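Local coordinates for protein 5-formaminoimidazole-4-carboxamide-1-(beta)-D-ribofuranosyl 5'-monophosphate synthetase (Methanocaldococcus jannaschii, PDB 2R7N) that catalyses the ATP- and formate-dependent, folate-independent formylation of AICAR to FAICAR in purine biosynthesis, at residues G25-L30 / A313-G318; G224-Y229 / T256-V261; I209-S214 / F294-L299. All coordinates share one frame; numbering follows the deposited sequence.

In the fold
From the N terminus, the chain first passes through 25-30, the turn between strand 20-24 of the parallel sheet and helix 29-38, and is met again, 283 residues on, by 313-318, so interaction 1 closes the longest loop and ties the N-terminal Rossmann-like part to the ATP-grasp part. Nested inside that loop, interaction 3 joins strands 205-214 and 292-300, and nested again inside interaction 3, interaction 2 pairs strands 219-230 and 253-263. Interactions 2 and 3 belong to one antiparallel sheet, in which 205-214 and 219-230 are neighbours. Asp316 of interaction 1 forms a salt bridge with Arg228 of interaction 2, and both contacts hold the product FAICAR.

Interaction 1: residues G25-L30 / A313-G318; sequences GSHTSL and ARVDGG. With FAI (5-(formylamino)-1-(5-O-phosphono-beta-D-ribofuranosyl)-1H-imidazole-4-carboxamide), chain E.
The formyl end of the product FAICAR is gripped where the turn leading into helix 29-38 meets the loop after strand 306-312, with His27 and Arg314 converging on it. Three donors close on formyl oxygen O6 of FAI: His27 NE2 at 3.1 Å, Arg314 NH2 at 2.9 Å and the backbone N of Gly317 at 3.2 Å, all nearly straight. O6 lies in the planes of the His27 ring and of the Arg314 guanidinium, which stand 88° apart. With CG anti to the backbone N (chi1 -174°), the His27 ring swings across to this oxygen, and its ND1 shares a hydrogen bond of 2.8 Å with Thr28 OG1, which helps fix the ring's rotation. Arg314 NH2 also donates to Val315 O, 3.0 Å away. Thr28 and Val315 meet tip to tip, OG1 against CG1 at 3.2 Å, while Thr28 CG2 rests on Gly317 CA. A side chain at Gly317 would run into the ligand's carboxamide carbon. Asp316 OD2 accepts from Gly318 N in an Asx turn. Beyond the contact, His92 stacks on His27, Asp316 packs against strand 292-300, and Glu265 of a second subunit bonds to the start of helix 29-38.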
loop_
_atom_site.group_PDB
_atom_site.type_symbol
_atom_site.label_atom_id
_atom_site.label_comp_id
_atom_site.label_asym_id
_atom_site.label_seq_id
_atom_site.Cartn_x
_atom_site.Cartn_y
_atom_site.Cartn_z
ATOM N N GLY A 25 -28.577 -7.188 -0.950
ATOM C CA GLY A 25 -27.918 -6.757 -2.162
ATOM C C GLY A 25 -28.578 -5.547 -2.787
ATOM O O GLY A 25 -29.267 -5.670 -3.805
ATOM N N SER A 26 -28.356 -4.381 -2.182
ATOM C CA SER A 26 -28.872 -3.112 -2.697
ATOM C C SER A 26 -28.523 -1.964 -1.760
ATOM O O SER A 26 -28.050 -2.177 -0.636
ATOM C CB SER A 26 -30.398 -3.189 -2.861
ATOM O OG SER A 26 -30.977 -1.905 -3.018
ATOM N N HIS A 27 -28.775 -0.746 -2.234
ATOM C CA HIS A 27 -28.668 0.482 -1.430
ATOM C C HIS A 27 -27.235 0.952 -1.171
ATOM O O HIS A 27 -26.762 1.915 -1.783
ATOM C CB HIS A 27 -29.428 0.375 -0.101
ATOM C CG HIS A 27 -29.454 1.663 0.663
ATOM N ND1 HIS A 27 -28.600 1.927 1.712
ATOM C CD2 HIS A 27 -30.198 2.783 0.496
ATOM C CE1 HIS A 27 -28.827 3.144 2.171
ATOM N NE2 HIS A 27 -29.790 3.686 1.448
ATOM N N THR A 28 -26.555 0.279 -0.249
ATOM C CA THR A 28 -25.171 0.615 0.075
ATOM C C THR A 28 -24.295 -0.631 0.211
ATOM O O THR A 28 -23.156 -0.544 0.667
ATOM C CB THR A 28 -25.106 1.384 1.394
ATOM O OG1 THR A 28 -26.106 0.867 2.284
ATOM C CG2 THR A 28 -25.345 2.868 1.176
ATOM N N SER A 29 -24.817 -1.784 -0.193
ATOM C CA SER A 29 -24.203 -3.053 0.188
ATOM C C SER A 29 -22.784 -3.260 -0.374
ATOM O O SER A 29 -21.906 -3.763 0.319
ATOM C CB SER A 29 -25.109 -4.224 -0.182
ATOM O OG SER A 29 -25.196 -4.359 -1.592
ATOM N N LEU A 30 -22.566 -2.869 -1.623
ATOM C CA LEU A 30 -21.263 -3.040 -2.266
ATOM C C LEU A 30 -20.096 -2.712 -1.346
ATOM O O LEU A 30 -19.175 -3.506 -1.234
ATOM C CB LEU A 30 -21.172 -2.222 -3.551
ATOM C CG LEU A 30 -22.068 -2.823 -4.626
ATOM C CD1 LEU A 30 -22.055 -1.995 -5.870
ATOM C CD2 LEU A 30 -21.636 -4.235 -4.932
ATOM N N ALA A 313 -30.776 7.362 10.039
ATOM C CA ALA A 313 -30.300 6.834 11.315
ATOM C C ALA A 313 -29.513 5.553 11.069
ATOM O O ALA A 313 -28.862 5.017 11.966
ATOM C CB ALA A 313 -31.471 6.575 12.251
ATOM N N ARG A 314 -29.600 5.068 9.834
ATOM C CA ARG A 314 -28.768 3.975 9.360
ATOM C C ARG A 314 -27.736 4.544 8.383
ATOM O O ARG A 314 -27.465 5.747 8.397
ATOM C CB ARG A 314 -29.635 2.893 8.710
ATOM C CG ARG A 314 -30.890 3.410 8.016
ATOM C CD ARG A 314 -30.580 4.066 6.680
ATOM N NE ARG A 314 -31.789 4.348 5.909
ATOM C CZ ARG A 314 -31.796 4.897 4.694
ATOM N NH1 ARG A 314 -32.948 5.117 4.069
ATOM N NH2 ARG A 314 -30.657 5.223 4.099
ATOM N N VAL A 315 -27.142 3.700 7.547
ATOM C CA VAL A 315 -26.183 4.207 6.577
ATOM C C VAL A 315 -26.941 4.811 5.406
ATOM O O VAL A 315 -27.940 4.254 4.950
ATOM C CB VAL A 315 -25.182 3.125 6.088
ATOM C CG1 VAL A 315 -25.890 2.039 5.293
ATOM C CG2 VAL A 315 -24.057 3.760 5.263
ATOM N N ASP A 316 -26.464 5.957 4.930
ATOM C CA ASP A 316 -27.121 6.658 3.844
ATOM C C ASP A 316 -26.471 6.361 2.487
ATOM O O ASP A 316 -25.261 6.143 2.397
ATOM C CB ASP A 316 -27.132 8.162 4.125
ATOM C CG ASP A 316 -27.828 8.946 3.034
ATOM O OD1 ASP A 316 -29.021 9.279 3.217
ATOM O OD2 ASP A 316 -27.192 9.196 1.986
ATOM N N GLY A 317 -27.285 6.371 1.435
ATOM C CA GLY A 317 -26.834 6.025 0.084
ATOM C C GLY A 317 -25.662 6.839 -0.427
ATOM O O GLY A 317 -24.897 6.376 -1.261
ATOM N N GLY A 318 -25.516 8.063 0.060
ATOM C CA GLY A 318 -24.443 8.919 -0.426
ATOM C C GLY A 318 -23.057 8.349 -0.172
ATOM O O GLY A 318 -22.090 8.740 -0.844
HETATM O OP2 FAI E . -32.467 1.869 -4.179
HETATM P P FAI E . -33.724 1.793 -3.158
HETATM O OP1 FAI E . -33.879 0.232 -2.798
HETATM O OP3 FAI E . -34.981 2.312 -3.756
HETATM O O3 FAI E . -33.303 2.568 -1.835
HETATM C C4 FAI E . -34.217 2.556 -0.735
HETATM C C FAI E . -34.209 3.912 -0.018
HETATM O O FAI E . -32.858 4.355 -0.131
HETATM C C3 FAI E . -35.085 4.977 -0.709
HETATM O "O3'" FAI E . -36.090 5.398 0.224
HETATM C C2 FAI E . -34.134 6.139 -1.011
HETATM O "O2'" FAI E . -34.636 7.355 -0.438
HETATM C C1 FAI E . -32.850 5.772 -0.277
HETATM N N FAI E . -31.688 5.953 -1.160
HETATM C C5 FAI E . -31.335 5.097 -2.126
HETATM N N1 FAI E . -30.230 5.540 -2.729
HETATM C C3A FAI E . -29.884 6.679 -2.142
HETATM C C6 FAI E . -28.666 7.476 -2.579
HETATM O O5 FAI E . -27.919 6.985 -3.426
HETATM N N2 FAI E . -28.493 8.679 -2.011
HETATM C C7A FAI E . -30.803 6.950 -1.147
HETATM N N3 FAI E . -30.802 7.988 -0.302
HETATM C C8 FAI E . -30.611 7.806 1.027
HETATM O O6 FAI E . -30.431 6.731 1.631
#

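Interaction 2: residues G224-Y229 / T256-V261; sequences GMDKRY and TGNIPV. With FAI (5-(formylamino)-1-(5-O-phosphono-beta-D-ribofuranosyl)-1H-imidazole-4-carboxamide), chain E.
Backbone bonds pair strand 219-230 antiparallel with strand 253-263: Lys227 and Ile259 exchange N-H and C=O, and Tyr229 N reaches Gly257 O. At the ladder's end Thr256 and Gly257 both face Tyr229 in a classic beta bulge, and Tyr229 O accepts from Thr256 N at 3.0 Å and from Thr256 OG1 at 2.7 Å. Through Gly257 and Asn258 the sheet runs on into a second subunit. Apolar contacts occupy the face of Lys227, Tyr229 and Ile259, where Ile259 CD1 makes a CH-pi contact over the tyrosine ring, 4.2 Å from its centroid. Polar contacts gather on the face of Arg228 and Asn258. The Asn258 amide reads the carboxamide of FAI with both atoms: ND2 donates to O5 at 2.8 Å, and OD1 accepts from N2 at 2.9 Å. N2 lies over one face of the Arg228 guanidinium. Arg228 NH1 forms a salt bridge with Asp226 OD2 at 3.2 Å and a weak bond to Asn258 OD1, while its NH2 pairs with Asp316. Asp226 OD1 bonds to His210 NE2, and, on the other face, Tyr229 OH to Asn206 of the second subunit. The amide pairing probably selects a carboxamide, and Asp226 and Asp316 probably keep the guanidinium in place beside it.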
loop_
_atom_site.group_PDB
_atom_site.type_symbol
_atom_site.label_atom_id
_atom_site.label_comp_id
_atom_site.label_asym_id
_atom_site.label_seq_id
_atom_site.Cartn_x
_atom_site.Cartn_y
_atom_site.Cartn_z
ATOM N N GLY A 224 -17.690 11.194 5.433
ATOM C CA GLY A 224 -17.735 11.835 4.126
ATOM C C GLY A 224 -18.957 12.687 3.842
ATOM O O GLY A 224 -19.793 12.928 4.720
ATOM N N MET A 225 -19.062 13.122 2.590
ATOM C CA MET A 225 -20.099 14.045 2.170
ATOM C C MET A 225 -20.371 13.858 0.695
ATOM O O MET A 225 -19.442 13.708 -0.108
ATOM C CB MET A 225 -19.656 15.497 2.392
ATOM C CG MET A 225 -19.349 15.867 3.826
ATOM S SD MET A 225 -19.044 17.631 3.909
ATOM C CE MET A 225 -18.704 17.795 5.672
ATOM N N ASP A 226 -21.648 13.890 0.341
ATOM C CA ASP A 226 -22.052 13.894 -1.045
ATOM C C ASP A 226 -23.178 14.907 -1.231
ATOM O O ASP A 226 -23.868 15.291 -0.285
ATOM C CB ASP A 226 -22.562 12.511 -1.444
ATOM C CG ASP A 226 -23.942 12.206 -0.851
ATOM O OD1 ASP A 226 -24.017 12.028 0.384
ATOM O OD2 ASP A 226 -24.942 12.139 -1.616
ATOM N N LYS A 227 -23.378 15.326 -2.469
ATOM C CA LYS A 227 -24.592 16.026 -2.796
ATOM C C LYS A 227 -25.413 15.125 -3.698
ATOM O O LYS A 227 -24.867 14.418 -4.547
ATOM C CB LYS A 227 -24.306 17.371 -3.451
ATOM C CG LYS A 227 -23.715 17.282 -4.817
ATOM C CD LYS A 227 -23.766 18.630 -5.531
ATOM C CE LYS A 227 -23.502 18.413 -7.000
ATOM N NZ LYS A 227 -23.797 19.584 -7.818
ATOM N N ARG A 228 -26.721 15.137 -3.473
ATOM C CA ARG A 228 -27.663 14.356 -4.250
ATOM C C ARG A 228 -27.666 14.756 -5.706
ATOM O O ARG A 228 -27.498 15.929 -6.065
ATOM C CB ARG A 228 -29.085 14.546 -3.723
ATOM C CG ARG A 228 -29.215 14.334 -2.244
ATOM C CD ARG A 228 -28.776 12.953 -1.932
ATOM N NE ARG A 228 -29.408 12.429 -0.738
ATOM C CZ ARG A 228 -28.840 11.525 0.048
ATOM N NH1 ARG A 228 -27.625 11.083 -0.248
ATOM N NH2 ARG A 228 -29.479 11.080 1.127
ATOM N N TYR A 229 -27.909 13.754 -6.533
ATOM C CA TYR A 229 -28.067 13.921 -7.948
ATOM C C TYR A 229 -29.456 13.368 -8.236
ATOM O O TYR A 229 -29.681 12.145 -8.203
ATOM C CB TYR A 229 -26.998 13.109 -8.647
ATOM C CG TYR A 229 -26.749 13.495 -10.063
ATOM C CD1 TYR A 229 -26.781 14.819 -10.450
ATOM C CD2 TYR A 229 -26.428 12.538 -11.011
ATOM C CE1 TYR A 229 -26.524 15.180 -11.752
ATOM C CE2 TYR A 229 -26.165 12.889 -12.311
ATOM C CZ TYR A 229 -26.224 14.214 -12.674
ATOM O OH TYR A 229 -25.984 14.578 -13.975
ATOM N N THR A 256 -31.052 9.551 -7.861
ATOM C CA THR A 256 -30.520 8.687 -8.898
ATOM C C THR A 256 -29.031 8.431 -8.719
ATOM O O THR A 256 -28.467 7.540 -9.336
ATOM C CB THR A 256 -30.729 9.284 -10.302
ATOM O OG1 THR A 256 -30.130 10.585 -10.371
ATOM C CG2 THR A 256 -32.201 9.379 -10.627
ATOM N N GLY A 257 -28.386 9.228 -7.888
ATOM C CA GLY A 257 -26.949 9.139 -7.773
ATOM C C GLY A 257 -26.446 10.123 -6.751
ATOM O O GLY A 257 -27.233 10.785 -6.071
ATOM N N ASN A 258 -25.129 10.209 -6.636
ATOM C CA ASN A 258 -24.509 11.116 -5.694
ATOM C C ASN A 258 -23.206 11.646 -6.277
ATOM O O ASN A 258 -22.600 11.023 -7.146
ATOM C CB ASN A 258 -24.269 10.432 -4.342
ATOM C CG ASN A 258 -25.500 9.680 -3.833
ATOM O OD1 ASN A 258 -26.210 10.163 -2.952
ATOM N ND2 ASN A 258 -25.760 8.496 -4.396
ATOM N N ILE A 259 -22.811 12.824 -5.820
ATOM C CA ILE A 259 -21.641 13.501 -6.325
ATOM C C ILE A 259 -20.833 13.904 -5.107
ATOM O O ILE A 259 -21.397 14.353 -4.117
ATOM C CB ILE A 259 -22.037 14.742 -7.144
ATOM C CG1 ILE A 259 -22.729 14.319 -8.451
ATOM C CG2 ILE A 259 -20.827 15.589 -7.490
ATOM C CD1 ILE A 259 -23.354 15.485 -9.163
ATOM N N PRO A 260 -19.512 13.689 -5.153
ATOM C CA PRO A 260 -18.669 14.008 -4.009
ATOM C C PRO A 260 -18.488 15.508 -3.841
ATOM O O PRO A 260 -18.457 16.244 -4.819
ATOM C CB PRO A 260 -17.333 13.338 -4.343
ATOM C CG PRO A 260 -17.338 13.120 -5.803
ATOM C CD PRO A 260 -18.761 13.110 -6.278
ATOM N N VAL A 261 -18.375 15.944 -2.594
ATOM C CA VAL A 261 -18.194 17.341 -2.292
ATOM C C VAL A 261 -17.494 17.378 -0.947
ATOM O O VAL A 261 -17.540 16.402 -0.197
ATOM C CB VAL A 261 -19.583 18.068 -2.207
ATOM C CG1 VAL A 261 -20.317 17.713 -0.916
ATOM C CG2 VAL A 261 -19.421 19.566 -2.329
HETATM O OP2 FAI E . -32.467 1.869 -4.179
HETATM P P FAI E . -33.724 1.793 -3.158
HETATM O OP1 FAI E . -33.879 0.232 -2.798
HETATM O OP3 FAI E . -34.981 2.312 -3.756
HETATM O O3 FAI E . -33.303 2.568 -1.835
HETATM C C4 FAI E . -34.217 2.556 -0.735
HETATM C C FAI E . -34.209 3.912 -0.018
HETATM O O FAI E . -32.858 4.355 -0.131
HETATM C C3 FAI E . -35.085 4.977 -0.709
HETATM O "O3'" FAI E . -36.090 5.398 0.224
HETATM C C2 FAI E . -34.134 6.139 -1.011
HETATM O "O2'" FAI E . -34.636 7.355 -0.438
HETATM C C1 FAI E . -32.850 5.772 -0.277
HETATM N N FAI E . -31.688 5.953 -1.160
HETATM C C5 FAI E . -31.335 5.097 -2.126
HETATM N N1 FAI E . -30.230 5.540 -2.729
HETATM C C3A FAI E . -29.884 6.679 -2.142
HETATM C C6 FAI E . -28.666 7.476 -2.579
HETATM O O5 FAI E . -27.919 6.985 -3.426
HETATM N N2 FAI E . -28.493 8.679 -2.011
HETATM C C7A FAI E . -30.803 6.950 -1.147
HETATM N N3 FAI E . -30.802 7.988 -0.302
HETATM C C8 FAI E . -30.611 7.806 1.027
HETATM O O6 FAI E . -30.431 6.731 1.631
#

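Interaction 3: residues I209-S214 / F294-L299; sequences IHYFYS and FCLQSL. With ADP (adenosine-5'-diphosphate), chain D.
Tyr211 and Phe294 face each other as an antiparallel hydrogen-bonded pair, Tyr211 N giving its proton to Phe294 O at 2.8 Å and Phe294 N returning one to Tyr211 O. Their rings lie nearly parallel, 10° apart, but are slid so far that they barely overlap. What sits over the phenylalanine face is Tyr211 CB, 3.6 Å from the ring centroid in a CH-pi contact. Phe294 reaches it because its CG lies between the backbone N and the carbonyl carbon (chi1 70°), folding the ring back across the neighbouring strand. On the same side of the Tyr211 ring as Phe294 but farther toward its hydroxyl end, Leu296 brings CG obliquely to 3.7 Å from Tyr211 CE2. A leucine at Phe294 would probably lose the flat surface beneath Tyr211 CB and leave the tyrosine ring less firmly held.

The ladder continues with Ile209 N bonded to Leu296 O at 2.9 Å, a very straight bond. On the opposite face, Cys295 SG lies obliquely 4.2 Å from the centroid of the His210 ring, whose NE2 bonds to Asp226.

Farther out, helix 268-285 covers the Phe294 face: Leu278 and Val279 pack on Phe294, Met274 on Leu296, and Tyr211 OH bonds to Val271 O. Along strand 292-300, Gln297 NE2 makes a weak 3.3 Å bond to ADP O3B, and Leu299 CD1 touches the adenine at C2. Gln297 is also predicted to bind magnesium. Two central strands, with a helix behind one face and nucleotide along the other, fit the antiparallel sheet that forms the nucleotide-binding floor of ATP-grasp enzymes.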
loop_
_atom_site.group_PDB
_atom_site.type_symbol
_atom_site.label_atom_id
_atom_site.label_comp_id
_atom_site.label_asym_id
_atom_site.label_seq_id
_atom_site.Cartn_x
_atom_site.Cartn_y
_atom_site.Cartn_z
ATOM N N ILE A 209 -24.067 14.767 4.913
ATOM C CA ILE A 209 -22.892 14.576 5.755
ATOM C C ILE A 209 -22.960 13.269 6.494
ATOM O O ILE A 209 -23.844 13.059 7.332
ATOM C CB ILE A 209 -22.805 15.669 6.818
ATOM C CG1 ILE A 209 -22.755 17.049 6.147
ATOM C CG2 ILE A 209 -21.603 15.429 7.692
ATOM C CD1 ILE A 209 -22.973 18.199 7.099
ATOM N N HIS A 210 -22.014 12.390 6.201
ATOM C CA HIS A 210 -22.052 11.051 6.770
ATOM C C HIS A 210 -21.182 10.949 8.021
ATOM O O HIS A 210 -19.974 11.166 7.974
ATOM C CB HIS A 210 -21.671 10.033 5.703
ATOM C CG HIS A 210 -22.394 10.240 4.409
ATOM N ND1 HIS A 210 -23.643 9.712 4.159
ATOM C CD2 HIS A 210 -22.055 10.941 3.300
ATOM C CE1 HIS A 210 -24.036 10.067 2.949
ATOM N NE2 HIS A 210 -23.092 10.816 2.408
ATOM N N TYR A 211 -21.823 10.662 9.149
ATOM C CA TYR A 211 -21.112 10.516 10.409
ATOM C C TYR A 211 -21.104 9.064 10.843
ATOM O O TYR A 211 -21.885 8.244 10.365
ATOM C CB TYR A 211 -21.763 11.309 11.546
ATOM C CG TYR A 211 -22.000 12.776 11.322
ATOM C CD1 TYR A 211 -21.179 13.723 11.905
ATOM C CD2 TYR A 211 -23.088 13.222 10.564
ATOM C CE1 TYR A 211 -21.415 15.079 11.725
ATOM C CE2 TYR A 211 -23.331 14.580 10.374
ATOM C CZ TYR A 211 -22.493 15.499 10.957
ATOM O OH TYR A 211 -22.729 16.842 10.784
ATOM N N PHE A 212 -20.221 8.764 11.779
ATOM C CA PHE A 212 -20.210 7.478 12.417
ATOM C C PHE A 212 -20.041 7.708 13.901
ATOM O O PHE A 212 -19.003 8.230 14.336
ATOM C CB PHE A 212 -19.035 6.647 11.902
ATOM C CG PHE A 212 -19.060 5.231 12.379
ATOM C CD1 PHE A 212 -19.679 4.255 11.627
ATOM C CD2 PHE A 212 -18.513 4.887 13.604
ATOM C CE1 PHE A 212 -19.734 2.960 12.068
ATOM C CE2 PHE A 212 -18.562 3.580 14.047
ATOM C CZ PHE A 212 -19.179 2.619 13.280
ATOM N N TYR A 213 -21.058 7.361 14.688
ATOM C CA TYR A 213 -20.850 7.340 16.130
ATOM C C TYR A 213 -20.278 5.994 16.520
ATOM O O TYR A 213 -20.865 4.945 16.216
ATOM C CB TYR A 213 -22.116 7.588 16.939
ATOM C CG TYR A 213 -21.856 7.451 18.429
ATOM C CD1 TYR A 213 -21.164 8.431 19.127
ATOM C CD2 TYR A 213 -22.267 6.325 19.129
ATOM C CE1 TYR A 213 -20.912 8.304 20.496
ATOM C CE2 TYR A 213 -22.018 6.194 20.497
ATOM C CZ TYR A 213 -21.349 7.187 21.169
ATOM O OH TYR A 213 -21.097 7.048 22.528
ATOM N N SER A 214 -19.129 6.039 17.186
ATOM C CA SER A 214 -18.511 4.846 17.722
ATOM C C SER A 214 -18.844 4.733 19.206
ATOM O O SER A 214 -18.450 5.586 20.008
ATOM C CB SER A 214 -16.997 4.911 17.536
ATOM O OG SER A 214 -16.399 3.730 18.029
ATOM N N PHE A 294 -24.755 7.420 10.509
ATOM C CA PHE A 294 -25.935 8.243 10.325
ATOM C C PHE A 294 -25.615 9.437 9.433
ATOM O O PHE A 294 -24.450 9.822 9.277
ATOM C CB PHE A 294 -26.527 8.687 11.668
ATOM C CG PHE A 294 -25.693 9.686 12.429
ATOM C CD1 PHE A 294 -25.872 11.048 12.237
ATOM C CD2 PHE A 294 -24.768 9.260 13.373
ATOM C CE1 PHE A 294 -25.127 11.973 12.946
ATOM C CE2 PHE A 294 -24.011 10.177 14.089
ATOM C CZ PHE A 294 -24.194 11.538 13.883
ATOM N N CYS A 295 -26.652 10.021 8.847
ATOM C CA CYS A 295 -26.466 11.110 7.896
ATOM C C CYS A 295 -27.340 12.308 8.225
ATOM O O CYS A 295 -28.530 12.153 8.511
ATOM C CB CYS A 295 -26.784 10.614 6.488
ATOM S SG CYS A 295 -26.615 11.843 5.205
ATOM N N LEU A 296 -26.741 13.494 8.217
ATOM C CA LEU A 296 -27.503 14.745 8.192
ATOM C C LEU A 296 -27.517 15.265 6.759
ATOM O O LEU A 296 -26.479 15.656 6.227
ATOM C CB LEU A 296 -26.897 15.794 9.133
ATOM C CG LEU A 296 -26.914 15.408 10.615
ATOM C CD1 LEU A 296 -26.381 16.529 11.486
ATOM C CD2 LEU A 296 -28.308 15.003 11.053
ATOM N N GLN A 297 -28.690 15.239 6.131
ATOM C CA GLN A 297 -28.854 15.774 4.782
ATOM C C GLN A 297 -29.214 17.247 4.874
ATOM O O GLN A 297 -30.355 17.603 5.127
ATOM C CB GLN A 297 -29.942 15.008 4.051
ATOM C CG GLN A 297 -29.679 13.527 4.011
ATOM C CD GLN A 297 -30.903 12.733 3.660
ATOM O OE1 GLN A 297 -31.305 11.842 4.410
ATOM N NE2 GLN A 297 -31.515 13.046 2.513
ATOM N N SER A 298 -28.228 18.106 4.682
ATOM C CA SER A 298 -28.393 19.512 4.977
ATOM C C SER A 298 -28.275 20.418 3.754
ATOM O O SER A 298 -27.963 19.969 2.647
ATOM C CB SER A 298 -27.373 19.929 6.024
ATOM O OG SER A 298 -26.058 19.814 5.502
ATOM N N LEU A 299 -28.546 21.701 3.969
ATOM C CA LEU A 299 -28.371 22.709 2.943
ATOM C C LEU A 299 -27.677 23.880 3.586
ATOM O O LEU A 299 -28.031 24.305 4.686
ATOM C CB LEU A 299 -29.711 23.137 2.346
ATOM C CG LEU A 299 -30.302 22.154 1.323
ATOM C CD1 LEU A 299 -31.815 22.287 1.190
ATOM C CD2 LEU A 299 -29.617 22.307 -0.027
HETATM P PB ADP D . -35.182 12.182 1.019
HETATM O O1B ADP D . -35.414 11.804 2.468
HETATM O O2B ADP D . -36.336 11.838 0.095
HETATM O O3B ADP D . -33.817 11.772 0.492
HETATM P PA ADP D . -36.439 14.698 0.871
HETATM O O1A ADP D . -36.646 15.459 2.160
HETATM O O2A ADP D . -37.502 13.829 0.254
HETATM O O3A ADP D . -35.112 13.802 1.045
HETATM O "O5'" ADP D . -36.068 15.763 -0.264
HETATM C "C5'" ADP D . -35.948 15.309 -1.600
HETATM C "C4'" ADP D . -35.029 16.299 -2.289
HETATM O "O4'" ADP D . -35.707 17.552 -2.431
HETATM C "C3'" ADP D . -33.786 16.576 -1.451
HETATM O "O3'" ADP D . -32.700 15.724 -1.817
HETATM C "C2'" ADP D . -33.488 18.038 -1.719
HETATM O "O2'" ADP D . -32.616 18.179 -2.840
HETATM C "C1'" ADP D . -34.856 18.629 -2.052
HETATM N N9 ADP D . -35.336 19.229 -0.803
HETATM C C8 ADP D . -35.866 18.578 0.248
HETATM N N7 ADP D . -36.165 19.448 1.251
HETATM C C5 ADP D . -35.814 20.684 0.834
HETATM C C6 ADP D . -35.870 22.054 1.387
HETATM N N6 ADP D . -36.356 22.303 2.628
HETATM N N1 ADP D . -35.390 23.053 0.623
HETATM C C2 ADP D . -34.891 22.832 -0.611
HETATM N N3 ADP D . -34.819 21.619 -1.183
HETATM C C4 ADP D . -35.254 20.527 -0.515
#